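PDB 3MYF: sensor protein from Shewanella sp. W3-18-1, which is a hybrid sensor histidine kinase whose histidine phosphotransfer (HPt) domain, the part crystallised, probably relays phosphoryl groups in a multistep phosphorelay. Local coordinates for residues A[6-11]-A[20-25]; A[76-81]-A[89-94]. All blocks are in the same frame, centred on the assembly; numbering follows the deposited sequence. Where two conformers were deposited one is given.

Interaction 1. Residues A[6-11]-A[20-25]; sequences LNWDLC and NLALEM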
ATOM      1  N   LEU A   6      -6.842  -5.153 -15.662  1.00 34.30           N
ATOM      2  CA  LEU A   6      -5.514  -4.611 -15.411  1.00 34.68           C
ATOM      3  C   LEU A   6      -4.811  -4.353 -16.738  1.00 35.32           C
ATOM      4  O   LEU A   6      -4.750  -5.233 -17.587  1.00 37.69           O
ATOM      5  CB  LEU A   6      -4.676  -5.568 -14.538  1.00 36.98           C
ATOM      6  CG  LEU A   6      -3.188  -5.269 -14.316  1.00 39.98           C
ATOM      7  CD1 LEU A   6      -2.951  -3.933 -13.641  1.00 40.91           C
ATOM      8  CD2 LEU A   6      -2.529  -6.391 -13.518  1.00 43.74           C
ATOM      9  N   ASN A   7      -4.309  -3.132 -16.888  1.00 51.63           N
ATOM     10  CA  ASN A   7      -3.646  -2.678 -18.100  1.00 51.13           C
ATOM     11  C   ASN A   7      -2.249  -2.177 -17.758  1.00 50.33           C
ATOM     12  O   ASN A   7      -2.068  -1.020 -17.362  1.00 48.37           O
ATOM     13  CB  ASN A   7      -4.495  -1.591 -18.783  1.00 50.40           C
ATOM     14  CG  ASN A   7      -3.888  -1.094 -20.093  1.00 51.71           C
ATOM     15  OD1 ASN A   7      -2.683  -1.202 -20.321  1.00 53.47           O
ATOM     16  ND2 ASN A   7      -4.731  -0.527 -20.951  1.00 51.84           N
ATOM     17  N   TRP A   8      -1.266  -3.066 -17.912  1.00 51.54           N
ATOM     18  CA  TRP A   8       0.136  -2.779 -17.582  1.00 51.80           C
ATOM     19  C   TRP A   8       0.652  -1.493 -18.232  1.00 50.53           C
ATOM     20  O   TRP A   8       1.334  -0.692 -17.591  1.00 49.86           O
ATOM     21  CB  TRP A   8       1.019  -3.985 -17.948  1.00 54.34           C
ATOM     22  CG  TRP A   8       2.501  -3.724 -17.960  1.00 55.37           C
ATOM     23  CD1 TRP A   8       3.334  -3.769 -19.053  1.00 57.02           C
ATOM     24  CD2 TRP A   8       3.335  -3.391 -16.840  1.00 55.10           C
ATOM     25  NE1 TRP A   8       4.620  -3.482 -18.680  1.00 56.66           N
ATOM     26  CE2 TRP A   8       4.653  -3.245 -17.330  1.00 56.02           C
ATOM     27  CE3 TRP A   8       3.097  -3.200 -15.473  1.00 55.18           C
ATOM     28  CZ2 TRP A   8       5.731  -2.915 -16.499  1.00 55.68           C
ATOM     29  CZ3 TRP A   8       4.168  -2.873 -14.646  1.00 55.14           C
ATOM     30  CH2 TRP A   8       5.472  -2.736 -15.165  1.00 55.09           C
ATOM     31  N   ASP A   9       0.303  -1.295 -19.501  1.00 51.60           N
ATOM     32  CA  ASP A   9       0.740  -0.122 -20.256  1.00 52.00           C
ATOM     33  C   ASP A   9       0.162   1.175 -19.703  1.00 50.45           C
ATOM     34  O   ASP A   9       0.849   2.203 -19.666  1.00 50.27           O
ATOM     35  CB  ASP A   9       0.426  -0.290 -21.747  1.00 55.11           C
ATOM     36  CG  ASP A   9       1.470  -1.133 -22.463  1.00 58.46           C
ATOM     37  OD1 ASP A   9       2.668  -1.002 -22.136  1.00 59.84           O
ATOM     38  OD2 ASP A   9       1.094  -1.925 -23.352  1.00 63.70           O
ATOM     39  N   LEU A  10      -1.095   1.117 -19.270  1.00 49.21           N
ATOM     40  CA  LEU A  10      -1.712   2.225 -18.550  1.00 48.91           C
ATOM     41  C   LEU A  10      -1.029   2.454 -17.205  1.00 49.08           C
ATOM     42  O   LEU A  10      -0.814   3.593 -16.805  1.00 50.44           O
ATOM     43  CB  LEU A  10      -3.204   1.977 -18.336  1.00 47.29           C
ATOM     44  CG  LEU A  10      -4.009   3.010 -17.539  1.00 46.74           C
ATOM     45  CD1 LEU A  10      -4.041   4.373 -18.232  1.00 48.82           C
ATOM     46  CD2 LEU A  10      -5.425   2.499 -17.311  1.00 43.14           C
ATOM     47  N   CYS A  11      -0.714   1.369 -16.505  1.00 49.53           N
ATOM     48  CA  CYS A  11      -0.001   1.464 -15.225  1.00 51.14           C
ATOM     49  C   CYS A  11       1.357   2.118 -15.458  1.00 52.32           C
ATOM     50  O   CYS A  11       1.757   2.999 -14.695  1.00 53.73           O
ATOM     51  CB  CYS A  11       0.123   0.093 -14.553  1.00 51.42           C
ATOM     52  SG  CYS A  11       0.996   0.094 -12.959  1.00 55.42           S
ATOM     53  N   ASN A  20       9.761   0.678 -12.555  1.00 51.11           N
ATOM     54  CA  ASN A  20      10.151   0.593 -11.151  1.00 50.91           C
ATOM     55  C   ASN A  20       9.073   0.988 -10.164  1.00 50.17           C
ATOM     56  O   ASN A  20       8.651   0.165  -9.343  1.00 49.23           O
ATOM     57  CB  ASN A  20      11.374   1.466 -10.919  1.00 53.45           C
ATOM     58  CG  ASN A  20      12.618   0.666 -10.768  1.00 55.48           C
ATOM     59  OD1 ASN A  20      12.618  -0.549 -10.982  1.00 56.34           O
ATOM     60  ND2 ASN A  20      13.697   1.329 -10.381  1.00 58.73           N
ATOM     61  N   LEU A  21       8.654   2.254 -10.230  1.00 51.10           N
ATOM     62  CA  LEU A  21       7.532   2.750  -9.440  1.00 51.16           C
ATOM     63  C   LEU A  21       6.278   1.935  -9.721  1.00 48.84           C
ATOM     64  O   LEU A  21       5.615   1.491  -8.791  1.00 47.86           O
ATOM     65  CB  LEU A  21       7.251   4.222  -9.748  1.00 54.27           C
ATOM     66  CG  LEU A  21       7.872   5.299  -8.866  1.00 57.90           C
ATOM     67  CD1 LEU A  21       8.051   6.545  -9.694  1.00 61.99           C
ATOM     68  CD2 LEU A  21       7.008   5.586  -7.647  1.00 59.36           C
ATOM     69  N   ALA A  22       5.974   1.742 -11.004  1.00 47.91           N
ATOM     70  CA  ALA A  22       4.771   1.027 -11.439  1.00 47.08           C
ATOM     71  C   ALA A  22       4.646  -0.345 -10.784  1.00 45.20           C
ATOM     72  O   ALA A  22       3.624  -0.643 -10.171  1.00 44.90           O
ATOM     73  CB  ALA A  22       4.741   0.904 -12.941  1.00 48.56           C
ATOM     74  N   LEU A  23       5.691  -1.169 -10.881  1.00 43.88           N
ATOM     75  CA  LEU A  23       5.642  -2.487 -10.265  1.00 42.78           C
ATOM     76  C   LEU A  23       5.558  -2.378  -8.742  1.00 41.99           C
ATOM     77  O   LEU A  23       4.932  -3.219  -8.100  1.00 41.84           O
ATOM     78  CB  LEU A  23       6.841  -3.343 -10.665  1.00 43.68           C
ATOM     79  CG  LEU A  23       6.876  -3.944 -12.074  1.00 44.96           C
ATOM     80  CD1 LEU A  23       8.332  -4.273 -12.429  1.00 47.79           C
ATOM     81  CD2 LEU A  23       6.005  -5.173 -12.176  1.00 47.74           C
ATOM     82  N   GLU A  24       6.181  -1.345  -8.171  1.00 49.26           N
ATOM     83  CA  GLU A  24       6.118  -1.154  -6.720  1.00 46.45           C
ATOM     84  C   GLU A  24       4.706  -0.783  -6.284  1.00 45.04           C
ATOM     85  O   GLU A  24       4.218  -1.292  -5.274  1.00 41.90           O
ATOM     86  CB  GLU A  24       7.148  -0.130  -6.225  1.00 50.51           C
ATOM     87  CG  GLU A  24       7.092   0.175  -4.721  1.00 48.31           C
ATOM     88  CD  GLU A  24       7.169  -1.059  -3.804  1.00 43.69           C
ATOM     89  OE1 GLU A  24       7.864  -2.046  -4.128  1.00 45.78           O
ATOM     90  OE2 GLU A  24       6.542  -1.033  -2.733  1.00 41.17           O
HETATM   91  N   MSE A  25       4.055   0.086  -7.056  1.00 48.80           N
HETATM   92  CA  MSE A  25       2.654   0.446  -6.820  1.00 51.63           C
HETATM   93  C   MSE A  25       1.763  -0.782  -6.887  1.00 47.21           C
HETATM   94  O   MSE A  25       0.856  -0.939  -6.078  1.00 47.13           O
HETATM   95  CB  MSE A  25       2.159   1.475  -7.840  1.00 59.11           C
HETATM   96  CG  MSE A  25       3.067   2.657  -8.007  1.00 68.86           C
HETATM   97 SE   MSE A  25       2.115   4.316  -7.792  1.00 91.73          SE
HETATM   98  CE  MSE A  25       1.452   3.960  -5.998  1.00 85.19           C
TER
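Trp8 brings the six-membered part of its indole to the isobutyl group of Leu23, with Trp8 CH2 3.6 Å from Leu23 CG. The neighbouring ring atom, Trp8 CZ3, lies 3.8 Å from Leu23 CD2, so the methine and one methyl share the ring's outer end. The two groups meet at a slant. Trp8 holds CG anti to its own backbone nitrogen (chi1 167°), and this throw carries the indole across to helix 19-46 although its CB does not point there. The same ring reaches Ala22, whose CB stands 4.2 Å from Trp8 CZ3.

One turn of helix further on, Cys11 completes the contact: its SG sits 3.8 Å from Ala22 CB. That methyl points at the short helix 8-14 and is met by both the sulfur and the indole, where the backbones come nearest, 6.1 Å between the CA atoms of Cys11 and Ala22. Trp8 and Cys11 also touch Leu26, a turn beyond Ala22, and Leu116 of helix 92-116 touches Trp8 as well.

Asn7 is the N-cap of helix 8-14. Its OD1 accepts from Leu10 N at 3.0 Å, a nearly straight N-H approach of 164° in which the donor stands well above the carbonyl plane. The cap ties down the first turn, from which Trp8 projects.

The contact joins the short N-terminal helix to the first long helix, whose other residues here, among them Leu21 and Met25 (selenomethionine), pack against the second subunit. No hydrogen bond spans the two segments; apolar carbon and one thiol sulfur make the join, which implies that it is held by van der Waals packing and, probably, by partial burial of apolar surface.

Interaction 2. Residues A[76-81]-A[89-94]; sequences QEIESA and EDLEPE
Glu77 meets Glu94 where helix 69-83 faces the start of helix 92-116: Glu77 OE2 lies 3.7 Å from Glu94 CG. Beyond CG the Glu77 chain is extended, while Glu94 bends at chi2 (95°), and the two side chains cross at about a right angle with carboxylate planes 77° apart. Their nearest charged oxygens, Glu77 OE2 and Glu94 OE2, remain 4.8 Å from each other. The other oxygen of Glu77, OE1, forms a salt bridge with Arg73, a turn earlier on the same helix.

Ile78 comes next and runs alongside Glu94 in the opposite direction. Its CG1 rests 3.8 Å from Glu94 CB, and its terminal methyl CD1 reaches the backbone, 3.6 Å from Glu94 O. With CG1 anti to the carbonyl carbon (chi1 -66°), this longer branch serves Glu94, while CG2 has a looser contact with Leu91 CD1. Ile56 of helix 49-63, together with Ile95 and Leu98 of helix 92-116, also touches Ile78.

Ala81 closes the sequence. Its CB fits against Leu91, 3.6 Å from Leu91 CD2 and 3.9 Å from Leu91 CD1, so both methyls of the leucine fork bear on one small residue. Leu91 ends the 3-10 turn 89-91 and holds the N-cap position of helix 92-116; Thr86 of the connecting loop touches both Ala81 and Leu91.

This join of helix 69-83 to the 3-10 turn and first residues of helix 92-116, within the HPt domain, is apolar along Ile78, Ala81, Leu91 and the aliphatic part of Glu94, with the Glu77 carboxylate at its margin; the Arg73 salt bridge probably eases the repulsion between Glu77 and Glu94.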
ATOM      1  N   GLN A  76     -15.243   5.106  -8.099  1.00 28.35           N
ATOM      2  CA  GLN A  76     -15.762   6.455  -8.324  1.00 30.25           C
ATOM      3  C   GLN A  76     -17.289   6.526  -8.085  1.00 29.45           C
ATOM      4  O   GLN A  76     -17.743   7.410  -7.364  1.00 30.67           O
ATOM      5  CB  GLN A  76     -15.402   6.967  -9.725  1.00 30.31           C
ATOM      6  CG  GLN A  76     -15.574   8.475  -9.927  1.00 36.11           C
ATOM      7  CD  GLN A  76     -17.022   8.916 -10.127  1.00 37.98           C
ATOM      8  OE1 GLN A  76     -17.852   8.189 -10.701  1.00 36.15           O
ATOM      9  NE2 GLN A  76     -17.330  10.130  -9.663  1.00 42.04           N
ATOM     10  N   GLU A  77     -18.050   5.610  -8.695  1.00 32.36           N
ATOM     11  CA  GLU A  77     -19.525   5.583  -8.557  1.00 32.53           C
ATOM     12  C   GLU A  77     -19.923   5.378  -7.090  1.00 30.92           C
ATOM     13  O   GLU A  77     -20.809   6.078  -6.563  1.00 30.68           O
ATOM     14  CB  GLU A  77     -20.123   4.430  -9.366  1.00 35.31           C
ATOM     15  CG  GLU A  77     -19.973   4.471 -10.883  1.00 39.72           C
ATOM     16  CD  GLU A  77     -20.288   3.114 -11.507  1.00 44.91           C
ATOM     17  OE1 GLU A  77     -20.242   3.008 -12.746  1.00 49.30           O
ATOM     18  OE2 GLU A  77     -20.564   2.139 -10.750  1.00 47.13           O
ATOM     19  N   ILE A  78     -19.258   4.422  -6.442  1.00 29.07           N
ATOM     20  CA  ILE A  78     -19.571   4.056  -5.060  1.00 29.29           C
ATOM     21  C   ILE A  78     -19.214   5.207  -4.116  1.00 28.52           C
ATOM     22  O   ILE A  78     -20.070   5.652  -3.335  1.00 28.91           O
ATOM     23  CB  ILE A  78     -18.897   2.717  -4.625  1.00 28.78           C
ATOM     24  CG1 ILE A  78     -19.481   1.539  -5.428  1.00 30.59           C
ATOM     25  CG2 ILE A  78     -19.119   2.470  -3.128  1.00 30.35           C
ATOM     26  CD1 ILE A  78     -18.653   0.240  -5.406  1.00 31.77           C
ATOM     27  N   GLU A  79     -17.975   5.699  -4.199  1.00 28.69           N
ATOM     28  CA  GLU A  79     -17.553   6.834  -3.374  1.00 29.67           C
ATOM     29  C   GLU A  79     -18.451   8.051  -3.534  1.00 29.94           C
ATOM     30  O   GLU A  79     -18.899   8.593  -2.529  1.00 30.92           O
ATOM     31  CB  GLU A  79     -16.088   7.234  -3.612  1.00 30.71           C
ATOM     32  CG  GLU A  79     -15.618   8.364  -2.692  1.00 31.82           C
ATOM     33  CD  GLU A  79     -14.118   8.556  -2.650  1.00 33.68           C
ATOM     34  OE1 GLU A  79     -13.382   7.864  -3.392  1.00 32.78           O
ATOM     35  OE2 GLU A  79     -13.670   9.395  -1.843  1.00 35.66           O
ATOM     36  N   SER A  80     -18.698   8.493  -4.770  1.00 30.33           N
ATOM     37  CA  SER A  80     -19.576   9.641  -5.023  0.50 31.45           C
ATOM     38  C   SER A  80     -20.942   9.417  -4.387  1.00 31.13           C
ATOM     39  O   SER A  80     -21.458  10.269  -3.680  1.00 32.41           O
ATOM     40  CB  SER A  80     -19.742   9.904  -6.533  0.50 32.29           C
ATOM     41  OG  SER A  80     -18.495  10.133  -7.155  0.50 33.45           O
ATOM     42  N   ALA A  81     -21.530   8.246  -4.639  1.00 31.34           N
ATOM     43  CA  ALA A  81     -22.844   7.914  -4.041  1.00 31.32           C
ATOM     44  C   ALA A  81     -22.844   7.945  -2.500  1.00 31.73           C
ATOM     45  O   ALA A  81     -23.731   8.536  -1.884  1.00 32.98           O
ATOM     46  CB  ALA A  81     -23.360   6.567  -4.569  1.00 32.54           C
ATOM     47  N   GLU A  89     -26.833  -0.295   1.431  1.00 36.90           N
ATOM     48  CA  GLU A  89     -27.842  -1.221   0.930  1.00 37.02           C
ATOM     49  C   GLU A  89     -28.216  -0.954  -0.527  1.00 34.22           C
ATOM     50  O   GLU A  89     -28.379  -1.890  -1.322  1.00 34.85           O
ATOM     51  CB  GLU A  89     -29.105  -1.126   1.802  1.00 38.47           C
ATOM     52  CG  GLU A  89     -30.223  -2.061   1.416  1.00 40.53           C
ATOM     53  CD  GLU A  89     -31.383  -1.961   2.366  1.00 42.07           C
ATOM     54  OE1 GLU A  89     -32.009  -0.868   2.435  1.00 38.21           O
ATOM     55  OE2 GLU A  89     -31.661  -2.982   3.038  1.00 46.34           O
ATOM     56  N   ASP A  90     -28.364   0.319  -0.867  1.00 32.95           N
ATOM     57  CA  ASP A  90     -28.786   0.685  -2.209  1.00 32.78           C
ATOM     58  C   ASP A  90     -27.646   0.549  -3.221  1.00 31.94           C
ATOM     59  O   ASP A  90     -27.877   0.594  -4.438  1.00 32.61           O
ATOM     60  CB  ASP A  90     -29.360   2.096  -2.222  1.00 34.39           C
ATOM     61  CG  ASP A  90     -30.709   2.191  -1.502  1.00 36.19           C
ATOM     62  OD1 ASP A  90     -31.244   1.170  -0.982  1.00 36.61           O
ATOM     63  OD2 ASP A  90     -31.231   3.310  -1.456  1.00 38.21           O
ATOM     64  N   LEU A  91     -26.428   0.367  -2.719  1.00 30.94           N
ATOM     65  CA  LEU A  91     -25.260   0.229  -3.584  1.00 31.22           C
ATOM     66  C   LEU A  91     -24.809  -1.215  -3.699  1.00 31.14           C
ATOM     67  O   LEU A  91     -23.756  -1.486  -4.281  1.00 32.48           O
ATOM     68  CB  LEU A  91     -24.105   1.122  -3.106  1.00 32.13           C
ATOM     69  CG  LEU A  91     -24.310   2.627  -3.234  1.00 33.95           C
ATOM     70  CD1 LEU A  91     -23.337   3.394  -2.353  1.00 34.73           C
ATOM     71  CD2 LEU A  91     -24.202   3.072  -4.675  1.00 37.06           C
ATOM     72  N   GLU A  92     -25.614  -2.139  -3.168  1.00 32.16           N
ATOM     73  CA  GLU A  92     -25.256  -3.561  -3.176  1.00 34.32           C
ATOM     74  C   GLU A  92     -24.843  -4.066  -4.570  1.00 33.41           C
ATOM     75  O   GLU A  92     -23.843  -4.758  -4.673  1.00 34.66           O
ATOM     76  CB  GLU A  92     -26.355  -4.451  -2.566  1.00 36.14           C
ATOM     77  CG  GLU A  92     -25.934  -5.923  -2.449  1.00 40.83           C
ATOM     78  CD  GLU A  92     -27.085  -6.872  -2.110  1.00 46.69           C
ATOM     79  OE1 GLU A  92     -26.807  -8.032  -1.717  1.00 49.96           O
ATOM     80  OE2 GLU A  92     -28.265  -6.466  -2.239  1.00 47.46           O
ATOM     81  N   PRO A  93     -25.615  -3.727  -5.636  1.00 32.75           N
ATOM     82  CA  PRO A  93     -25.210  -4.197  -6.961  1.00 33.26           C
ATOM     83  C   PRO A  93     -23.772  -3.764  -7.332  1.00 32.86           C
ATOM     84  O   PRO A  93     -22.971  -4.594  -7.783  1.00 33.52           O
ATOM     85  CB  PRO A  93     -26.251  -3.548  -7.892  1.00 34.13           C
ATOM     86  CG  PRO A  93     -27.478  -3.430  -7.025  1.00 35.11           C
ATOM     87  CD  PRO A  93     -26.901  -2.994  -5.704  1.00 33.27           C
ATOM     88  N   GLU A  94     -23.447  -2.493  -7.118  1.00 30.86           N
ATOM     89  CA  GLU A  94     -22.104  -1.971  -7.467  1.00 29.61           C
ATOM     90  C   GLU A  94     -21.022  -2.505  -6.547  1.00 27.35           C
ATOM     91  O   GLU A  94     -19.887  -2.772  -6.992  1.00 25.65           O
ATOM     92  CB  GLU A  94     -22.081  -0.432  -7.453  1.00 31.75           C
ATOM     93  CG  GLU A  94     -22.909   0.213  -8.551  1.00 37.83           C
ATOM     94  CD  GLU A  94     -24.323   0.601  -8.126  1.00 42.97           C
ATOM     95  OE1 GLU A  94     -24.887   0.033  -7.158  1.00 41.97           O
ATOM     96  OE2 GLU A  94     -24.885   1.480  -8.794  1.00 49.30           O
TER

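Overall arrangement
Interaction 1 comes first along the chain and is finished before interaction 2 begins. Their centres are 26 Å apart, on opposite sides of the chain's centre, and the nearest atoms are about 13 Å apart. Interaction 1 joins helices 8-14 and 19-46, interaction 2 helices 69-83 and 92-116; each pair is consecutive in sequence. The long helix 92-116 spans the distance: its beginning belongs to interaction 2, and Leu116 at its end touches Trp8. In this all-helical chain, interaction 1 lies beside the surface shared with the second subunit, whereas no residue of that subunit touches the segments of interaction 2, which tie helix 69-83 to the start of helix 92-116.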